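Local structure of protein kinase containing Z-DNA binding domains (Danio rerio, 4LB6) at residues L46-F56 with K63-E71. The protein binds left-handed Z-DNA through its Zalpha domain, the part crystallised here, and probably acts as a kinase of translation initiation factor eIF2alpha. Numbering follows the deposited sequence.
Sequences LYSLQASKQVF and KRPVWNLVE. With nucleotides of chain B.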
ATOM      1  N   LEU A  46       1.259   7.411 -19.228  1.00 17.63           N
ATOM      2  CA  LEU A  46       1.916   8.645 -18.782  1.00 19.06           C
ATOM      3  C   LEU A  46       3.372   8.675 -19.246  1.00 26.07           C
ATOM      4  O   LEU A  46       3.861   9.707 -19.765  1.00 25.25           O
ATOM      5  CB  LEU A  46       1.891   8.718 -17.242  1.00 18.16           C
ATOM      6  CG  LEU A  46       0.534   9.212 -16.715  1.00 19.28           C
ATOM      7  CD1 LEU A  46       0.486   8.981 -15.172  1.00 21.85           C
ATOM      8  CD2 LEU A  46       0.299  10.678 -16.993  1.00 23.79           C
ATOM      9  N   TYR A  47       4.061   7.540 -19.074  1.00 22.04           N
ATOM     10  CA  TYR A  47       5.487   7.466 -19.482  1.00 22.49           C
ATOM     11  C   TYR A  47       5.602   7.630 -20.991  1.00 27.18           C
ATOM     12  O   TYR A  47       6.483   8.360 -21.498  1.00 29.92           O
ATOM     13  CB  TYR A  47       6.199   6.189 -18.964  1.00 22.45           C
ATOM     14  CG  TYR A  47       6.603   6.386 -17.511  1.00 22.79           C
ATOM     15  CD1 TYR A  47       5.726   6.041 -16.462  1.00 21.32           C
ATOM     16  CD2 TYR A  47       7.796   7.064 -17.190  1.00 26.97           C
ATOM     17  CE1 TYR A  47       6.076   6.287 -15.123  1.00 16.98           C
ATOM     18  CE2 TYR A  47       8.165   7.305 -15.863  1.00 27.69           C
ATOM     19  CZ  TYR A  47       7.300   6.950 -14.826  1.00 19.70           C
ATOM     20  OH  TYR A  47       7.698   7.172 -13.505  1.00 27.25           O
ATOM     21  N   SER A  48       4.710   6.982 -21.728  1.00 23.64           N
ATOM     22  CA  SER A  48       4.646   7.203 -23.197  1.00 27.64           C
ATOM     23  C   SER A  48       4.359   8.654 -23.617  1.00 30.67           C
ATOM     24  O   SER A  48       4.955   9.171 -24.591  1.00 30.41           O
ATOM     25  CB  SER A  48       3.601   6.287 -23.837  1.00 26.54           C
ATOM     26  OG  SER A  48       3.448   6.654 -25.199  1.00 39.27           O
ATOM     27  N   LEU A  49       3.417   9.295 -22.933  1.00 29.02           N
ATOM     28  CA  LEU A  49       3.124  10.703 -23.217  1.00 26.05           C
ATOM     29  C   LEU A  49       4.281  11.611 -22.808  1.00 29.83           C
ATOM     30  O   LEU A  49       4.460  12.686 -23.367  1.00 34.01           O
ATOM     31  CB  LEU A  49       1.872  11.161 -22.483  1.00 25.82           C
ATOM     32  CG  LEU A  49       0.566  10.600 -22.980  1.00 25.74           C
ATOM     33  CD1 LEU A  49      -0.544  10.635 -21.917  1.00 24.64           C
ATOM     34  CD2 LEU A  49       0.181  11.401 -24.238  1.00 30.06           C
ATOM     35  N   GLN A  50       5.021  11.219 -21.785  1.00 28.98           N
ATOM     36  CA  GLN A  50       6.171  12.006 -21.385  1.00 32.60           C
ATOM     37  C   GLN A  50       7.237  11.938 -22.513  1.00 36.96           C
ATOM     38  O   GLN A  50       7.922  12.944 -22.864  1.00 42.11           O
ATOM     39  CB  GLN A  50       6.711  11.457 -20.061  1.00 32.56           C
ATOM     40  CG  GLN A  50       8.107  11.942 -19.698  1.00 40.45           C
ATOM     41  CD  GLN A  50       8.778  11.054 -18.653  1.00 44.22           C
ATOM     42  OE1 GLN A  50       8.997  11.498 -17.538  1.00 49.47           O
ATOM     43  NE2 GLN A  50       9.123   9.797 -19.023  1.00 39.36           N
ATOM     44  N   ALA A  51       7.365  10.751 -23.105  1.00 34.94           N
ATOM     45  CA  ALA A  51       8.398  10.536 -24.117  1.00 39.89           C
ATOM     46  C   ALA A  51       8.024  11.377 -25.311  1.00 39.75           C
ATOM     47  O   ALA A  51       8.904  11.844 -26.021  1.00 47.16           O
ATOM     48  CB  ALA A  51       8.514   9.064 -24.500  1.00 42.63           C
ATOM     49  N   SER A  52       6.729  11.609 -25.503  1.00 43.87           N
ATOM     50  CA  SER A  52       6.241  12.384 -26.653  1.00 43.01           C
ATOM     51  C   SER A  52       5.994  13.858 -26.354  1.00 43.31           C
ATOM     52  O   SER A  52       5.333  14.562 -27.127  1.00 44.05           O
ATOM     53  CB  SER A  52       5.027  11.729 -27.301  1.00 43.78           C
ATOM     54  OG  SER A  52       3.888  11.783 -26.450  1.00 47.96           O
ATOM     55  N   LYS A  53       6.575  14.315 -25.253  1.00 43.39           N
ATOM     56  CA  LYS A  53       6.548  15.704 -24.806  1.00 47.92           C
ATOM     57  C   LYS A  53       5.163  16.280 -24.634  1.00 45.65           C
ATOM     58  O   LYS A  53       4.973  17.488 -24.779  1.00 45.39           O
ATOM     59  CB  LYS A  53       7.361  16.619 -25.745  1.00 52.03           C
ATOM     60  CG  LYS A  53       8.850  16.347 -25.772  1.00 57.07           C
ATOM     61  CD  LYS A  53       9.562  16.617 -24.431  1.00 61.34           C
ATOM     62  CE  LYS A  53      11.093  16.690 -24.610  1.00 68.06           C
ATOM     63  NZ  LYS A  53      11.851  16.223 -23.377  1.00 69.31           N
ATOM     64  N   GLN A  54       4.190  15.435 -24.298  1.00 40.13           N
ATOM     65  CA  GLN A  54       2.838  15.908 -24.032  1.00 40.87           C
ATOM     66  C   GLN A  54       2.538  16.129 -22.525  1.00 38.18           C
ATOM     67  O   GLN A  54       1.710  16.942 -22.183  1.00 38.99           O
ATOM     68  CB  GLN A  54       1.822  14.953 -24.658  1.00 40.99           C
ATOM     69  CG  GLN A  54       1.795  15.035 -26.174  1.00 55.80           C
ATOM     70  CD  GLN A  54       0.951  13.942 -26.805  1.00 62.80           C
ATOM     71  OE1 GLN A  54       1.482  12.913 -27.242  1.00 68.05           O
ATOM     72  NE2 GLN A  54      -0.374  14.155 -26.864  1.00 60.87           N
ATOM     73  N   VAL A  55       3.218  15.404 -21.636  1.00 37.71           N
ATOM     74  CA  VAL A  55       3.106  15.616 -20.201  1.00 36.98           C
ATOM     75  C   VAL A  55       4.516  15.565 -19.612  1.00 38.02           C
ATOM     76  O   VAL A  55       5.469  15.112 -20.262  1.00 38.66           O
ATOM     77  CB  VAL A  55       2.264  14.498 -19.476  1.00 34.93           C
ATOM     78  CG1 VAL A  55       0.852  14.345 -20.138  1.00 34.16           C
ATOM     79  CG2 VAL A  55       3.037  13.178 -19.486  1.00 34.21           C
ATOM     80  N   PHE A  56       4.660  15.986 -18.372  1.00 38.65           N
ATOM     81  CA  PHE A  56       5.976  15.826 -17.723  1.00 39.74           C
ATOM     82  C   PHE A  56       5.794  15.491 -16.280  1.00 41.35           C
ATOM     83  O   PHE A  56       4.750  15.746 -15.691  1.00 40.92           O
ATOM     84  CB  PHE A  56       6.847  17.080 -17.858  1.00 50.88           C
ATOM     85  CG  PHE A  56       6.287  18.287 -17.150  1.00 48.77           C
ATOM     86  CD1 PHE A  56       5.222  18.964 -17.670  1.00 46.13           C
ATOM     87  CD2 PHE A  56       6.821  18.712 -15.941  1.00 49.81           C
ATOM     88  CE1 PHE A  56       4.700  20.088 -17.036  1.00 50.26           C
ATOM     89  CE2 PHE A  56       6.307  19.816 -15.290  1.00 52.81           C
ATOM     90  CZ  PHE A  56       5.243  20.513 -15.848  1.00 54.56           C
ATOM     91  N   LYS A  63       9.067   9.908  -3.538  1.00 65.20           N
ATOM     92  CA  LYS A  63       7.678  10.358  -3.578  1.00 56.65           C
ATOM     93  C   LYS A  63       6.969   9.942  -4.831  1.00 51.80           C
ATOM     94  O   LYS A  63       7.588   9.565  -5.829  1.00 50.84           O
ATOM     95  CB  LYS A  63       7.591  11.873  -3.434  1.00 59.46           C
ATOM     96  CG  LYS A  63       7.941  12.385  -2.074  1.00 62.16           C
ATOM     97  CD  LYS A  63       7.616  13.877  -1.992  1.00 66.20           C
ATOM     98  CE  LYS A  63       6.172  14.093  -2.469  1.00 65.34           C
ATOM     99  NZ  LYS A  63       5.721  15.510  -2.550  1.00 72.30           N
ATOM    100  N   ARG A  64       5.646   9.995  -4.788  1.00 49.02           N
ATOM    101  CA  ARG A  64       4.887   9.778  -5.992  1.00 45.85           C
ATOM    102  C   ARG A  64       5.272  10.813  -6.996  1.00 43.27           C
ATOM    103  O   ARG A  64       5.216  11.988  -6.690  1.00 43.23           O
ATOM    104  CB  ARG A  64       3.401   9.933  -5.703  1.00 49.15           C
ATOM    105  CG  ARG A  64       2.971   9.187  -4.482  1.00 45.17           C
ATOM    106  CD  ARG A  64       1.486   8.921  -4.562  1.00 32.43           C
ATOM    107  NE  ARG A  64       1.295   7.580  -4.042  1.00 28.46           N
ATOM    108  CZ  ARG A  64       0.163   7.146  -3.527  1.00 27.07           C
ATOM    109  NH1 ARG A  64      -0.865   7.967  -3.439  1.00 26.59           N
ATOM    110  NH2 ARG A  64       0.102   5.888  -3.108  1.00 26.42           N
ATOM    111  N   PRO A  65       5.623  10.383  -8.211  1.00 40.27           N
ATOM    112  CA  PRO A  65       5.827  11.379  -9.256  1.00 37.75           C
ATOM    113  C   PRO A  65       4.526  12.144  -9.415  1.00 39.89           C
ATOM    114  O   PRO A  65       3.447  11.607  -9.105  1.00 38.72           O
ATOM    115  CB  PRO A  65       6.115  10.543 -10.504  1.00 31.79           C
ATOM    116  CG  PRO A  65       6.673   9.204  -9.939  1.00 39.29           C
ATOM    117  CD  PRO A  65       5.884   9.008  -8.673  1.00 35.44           C
ATOM    118  N   VAL A  66       4.653  13.401  -9.805  1.00 34.97           N
ATOM    119  CA  VAL A  66       3.497  14.233 -10.049  1.00 34.43           C
ATOM    120  C   VAL A  66       3.516  14.667 -11.481  1.00 33.93           C
ATOM    121  O   VAL A  66       4.522  15.176 -11.988  1.00 44.02           O
ATOM    122  CB  VAL A  66       3.498  15.459  -9.094  1.00 43.52           C
ATOM    123  CG1 VAL A  66       2.513  16.463  -9.555  1.00 45.48           C
ATOM    124  CG2 VAL A  66       3.177  15.000  -7.635  1.00 38.16           C
ATOM    125  N   TRP A  67       2.373  14.507 -12.145  1.00 34.82           N
ATOM    126  CA  TRP A  67       2.302  14.664 -13.583  1.00 33.22           C
ATOM    127  C   TRP A  67       1.545  15.940 -13.934  1.00 36.73           C
ATOM    128  O   TRP A  67       0.647  16.312 -13.209  1.00 35.81           O
ATOM    129  CB  TRP A  67       1.585  13.454 -14.182  1.00 27.12           C
ATOM    130  CG  TRP A  67       2.375  12.190 -13.964  1.00 26.03           C
ATOM    131  CD1 TRP A  67       2.282  11.330 -12.920  1.00 29.12           C
ATOM    132  CD2 TRP A  67       3.388  11.682 -14.819  1.00 33.91           C
ATOM    133  NE1 TRP A  67       3.190  10.261 -13.083  1.00 29.21           N
ATOM    134  CE2 TRP A  67       3.901  10.490 -14.230  1.00 31.46           C
ATOM    135  CE3 TRP A  67       3.933  12.132 -16.024  1.00 32.48           C
ATOM    136  CZ2 TRP A  67       4.913   9.724 -14.837  1.00 28.34           C
ATOM    137  CZ3 TRP A  67       4.934  11.392 -16.606  1.00 33.56           C
ATOM    138  CH2 TRP A  67       5.414  10.207 -16.013  1.00 29.11           C
ATOM    139  N   ASN A  68       1.911  16.576 -15.038  1.00 33.22           N
ATOM    140  CA  ASN A  68       1.098  17.663 -15.573  1.00 35.72           C
ATOM    141  C   ASN A  68       1.278  17.784 -17.080  1.00 38.80           C
ATOM    142  O   ASN A  68       2.164  17.181 -17.667  1.00 33.82           O
ATOM    143  CB  ASN A  68       1.473  18.973 -14.878  1.00 39.82           C
ATOM    144  CG  ASN A  68       0.345  19.995 -14.918  1.00 42.25           C
ATOM    145  OD1 ASN A  68      -0.689  19.767 -15.551  1.00 37.44           O
ATOM    146  ND2 ASN A  68       0.552  21.135 -14.264  1.00 44.21           N
ATOM    147  N   LEU A  69       0.424  18.570 -17.724  1.00 37.06           N
ATOM    148  CA  LEU A  69       0.593  18.862 -19.131  1.00 36.70           C
ATOM    149  C   LEU A  69       1.804  19.757 -19.383  1.00 40.96           C
ATOM    150  O   LEU A  69       2.077  20.680 -18.643  1.00 45.35           O
ATOM    151  CB  LEU A  69      -0.673  19.583 -19.672  1.00 36.41           C
ATOM    152  CG  LEU A  69      -1.949  18.737 -19.652  1.00 35.37           C
ATOM    153  CD1 LEU A  69      -3.086  19.484 -20.282  1.00 36.27           C
ATOM    154  CD2 LEU A  69      -1.744  17.410 -20.395  1.00 33.99           C
ATOM    155  N   VAL A  70       2.524  19.469 -20.446  1.00 43.78           N
ATOM    156  CA  VAL A  70       3.544  20.368 -20.939  1.00 47.75           C
ATOM    157  C   VAL A  70       2.851  21.698 -21.329  1.00 56.56           C
ATOM    158  O   VAL A  70       1.769  21.675 -21.906  1.00 51.73           O
ATOM    159  CB  VAL A  70       4.244  19.703 -22.152  1.00 45.63           C
ATOM    160  CG1 VAL A  70       5.096  20.686 -22.906  1.00 57.54           C
ATOM    161  CG2 VAL A  70       5.056  18.467 -21.693  1.00 43.20           C
ATOM    162  N   GLU A  71       3.423  22.839 -20.943  1.00 67.11           N
ATOM    163  CA  GLU A  71       2.999  24.158 -21.464  1.00 77.14           C
ATOM    164  C   GLU A  71       1.507  24.528 -21.432  1.00 84.30           C
ATOM    165  O   GLU A  71       0.687  23.855 -20.794  1.00 87.63           O
ATOM    166  CB  GLU A  71       3.524  24.337 -22.881  1.00 76.12           C
ATOM    167  CG  GLU A  71       4.953  24.744 -22.877  1.00 82.59           C
ATOM    168  CD  GLU A  71       5.137  26.063 -22.148  1.00 92.34           C
ATOM    169  OE1 GLU A  71       4.716  27.117 -22.694  1.00 96.79           O
ATOM    170  OE2 GLU A  71       5.688  26.042 -21.024  1.00 95.21           O
TER
ATOM    171  P    DG B   5       3.084   0.430 -12.551  1.00 20.94           P
ATOM    172  OP1  DG B   5       2.325   1.446 -11.803  1.00 19.53           O
ATOM    173  OP2  DG B   5       2.613  -0.989 -12.725  1.00 24.43           O
ATOM    174  O5'  DG B   5       3.413   1.040 -13.973  1.00 19.27           O
ATOM    175  C5'  DG B   5       4.111   0.234 -15.035  1.00 18.86           C
ATOM    176  C4'  DG B   5       4.514   1.127 -16.185  1.00 15.97           C
ATOM    177  O4'  DG B   5       5.396   2.173 -15.764  1.00 20.37           O
ATOM    178  C3'  DG B   5       5.364   0.332 -17.224  1.00 21.51           C
ATOM    179  O3'  DG B   5       4.390  -0.095 -18.186  1.00 24.59           O
ATOM    180  C2'  DG B   5       6.242   1.400 -17.817  1.00 20.17           C
ATOM    181  C1'  DG B   5       6.398   2.479 -16.751  1.00 21.22           C
ATOM    182  N9   DG B   5       7.656   2.536 -15.995  1.00 20.81           N
ATOM    183  C8   DG B   5       8.421   3.658 -15.866  1.00 19.57           C
ATOM    184  N7   DG B   5       9.459   3.520 -15.057  1.00 19.39           N
ATOM    185  C5   DG B   5       9.415   2.183 -14.669  1.00 17.02           C
ATOM    186  C6   DG B   5      10.267   1.486 -13.764  1.00 18.09           C
ATOM    187  O6   DG B   5      11.253   1.924 -13.174  1.00 21.67           O
ATOM    188  N1   DG B   5       9.867   0.166 -13.539  1.00 17.84           N
ATOM    189  C2   DG B   5       8.719  -0.370 -14.095  1.00 17.21           C
ATOM    190  N2   DG B   5       8.426  -1.654 -13.753  1.00 17.99           N
ATOM    191  N3   DG B   5       7.909   0.333 -14.942  1.00 14.95           N
ATOM    192  C4   DG B   5       8.295   1.591 -15.171  1.00 18.23           C
ATOM    193  P    DG B   3       4.202   5.314  -4.182  1.00 26.95           P
ATOM    194  OP1  DG B   3       4.363   6.227  -2.994  1.00 28.98           O
ATOM    195  OP2  DG B   3       2.991   5.228  -5.005  1.00 37.37           O
ATOM    196  O5'  DG B   3       5.427   5.876  -5.068  1.00 25.66           O
ATOM    197  C5'  DG B   3       5.720   5.215  -6.333  1.00 22.70           C
ATOM    198  C4'  DG B   3       7.066   5.646  -6.851  1.00 23.26           C
ATOM    199  O4'  DG B   3       8.163   5.427  -5.862  1.00 22.98           O
ATOM    200  C3'  DG B   3       7.412   4.942  -8.189  1.00 21.20           C
ATOM    201  O3'  DG B   3       6.946   5.807  -9.294  1.00 22.77           O
ATOM    202  C2'  DG B   3       8.966   5.005  -8.142  1.00 21.56           C
ATOM    203  C1'  DG B   3       9.336   5.053  -6.615  1.00 19.91           C
ATOM    204  N9   DG B   3       9.805   3.811  -5.958  1.00 21.32           N
ATOM    205  C8   DG B   3      10.898   3.681  -5.141  1.00 22.78           C
ATOM    206  N7   DG B   3      11.063   2.481  -4.666  1.00 25.16           N
ATOM    207  C5   DG B   3       9.957   1.759  -5.140  1.00 21.69           C
ATOM    208  C6   DG B   3       9.626   0.423  -4.907  1.00 22.00           C
ATOM    209  O6   DG B   3      10.230  -0.359  -4.193  1.00 20.77           O
ATOM    210  N1   DG B   3       8.451   0.025  -5.551  1.00 16.66           N
ATOM    211  C2   DG B   3       7.713   0.926  -6.274  1.00 15.91           C
ATOM    212  N2   DG B   3       6.598   0.394  -6.750  1.00 16.22           N
ATOM    213  N3   DG B   3       8.011   2.235  -6.501  1.00 20.01           N
ATOM    214  C4   DG B   3       9.180   2.544  -5.949  1.00 18.51           C
ATOM    215  P    DC B   4       6.132   5.282 -10.535  1.00 29.02           P
ATOM    216  OP1  DC B   4       6.154   6.288 -11.680  1.00 27.48           O
ATOM    217  OP2  DC B   4       4.764   4.868  -9.969  1.00 25.05           O
ATOM    218  O5'  DC B   4       6.847   4.035 -11.103  1.00 20.00           O
ATOM    219  C5'  DC B   4       6.479   3.428 -12.430  1.00 15.50           C
ATOM    220  C4'  DC B   4       6.302   1.930 -12.399  1.00 15.11           C
ATOM    221  O4'  DC B   4       7.603   1.355 -11.985  1.00 17.54           O
ATOM    222  C3'  DC B   4       5.264   1.435 -11.355  1.00 14.84           C
ATOM    223  O3'  DC B   4       4.513   0.296 -11.844  1.00 19.67           O
ATOM    224  C2'  DC B   4       6.191   0.992 -10.161  1.00 13.89           C
ATOM    225  C1'  DC B   4       7.337   0.411 -10.985  1.00 17.07           C
ATOM    226  N1   DC B   4       8.542   0.336 -10.139  1.00 13.21           N
ATOM    227  C2   DC B   4       8.810  -0.837  -9.460  1.00 15.23           C
ATOM    228  O2   DC B   4       8.073  -1.792  -9.599  1.00 18.17           O
ATOM    229  N3   DC B   4       9.883  -0.887  -8.623  1.00 17.00           N
ATOM    230  C4   DC B   4      10.649   0.213  -8.460  1.00 17.18           C
ATOM    231  N4   DC B   4      11.718   0.033  -7.600  1.00 18.52           N
ATOM    232  C5   DC B   4      10.364   1.452  -9.103  1.00 19.55           C
ATOM    233  C6   DC B   4       9.296   1.455  -9.916  1.00 14.41           C
TER
HETATM  234  O   HOH W   1       4.570  17.608 -13.322  1.00 41.10           O
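Y47 and W67 meet edge to face: the edge of the six-membered ring of W67 points at the face of the Y47 ring, with the planes at 83° and the centroids 5.0 Å apart. The opposite face of Y47 carries C8 of DG5 of chain B, 3.4 Å above the ring plane and over its centre. The phenol is thus held between protein and DNA. Its OH donates a short hydrogen bond of 2.5 Å to OP1 of DC4 of chain B.

Apolar contacts fix the indole. L46 CD1 makes a CH-pi contact over the five-membered ring, 3.6 Å from its centroid. Q50 CB lies at the indole edge, while V55 CG2 reaches W67 CE3 obliquely at 3.7 Å. With CG anti to its carbonyl carbon (chi1 -65°), W67 swings from the strand toward helix 39-51. Without the indole, as with an alanine in its place, Y47 would probably lose its support on the side turned from the DNA, and a gap would be likely to open beside L46 and V55.

The backbones pair as antiparallel strands. F56 and N68 form the hydrogen-bonded pair, F56 N to N68 O and N68 N to F56 O; V55 and L69 form the adjoining non-hydrogen-bonded pair. V70 N adds a bond to Q54 O. A water bridges F56 O and V66 O. A Schellman motif with K53 as C-prime residue ends the helix before the hairpin.

R64 and P65, ahead of the strand 66-69, also meet the DNA backbone. R64 NE donates to OP2 of DG3 of chain B, 3.1 Å away, and P65 CG packs 3.4 Å from OP1 of DC4 of chain B. Recognition helix, hairpin wing and a tyrosine facing a guanine and backed by a tryptophan are characteristic of the winged helix-turn-helix Zalpha fold bound to Z-DNA.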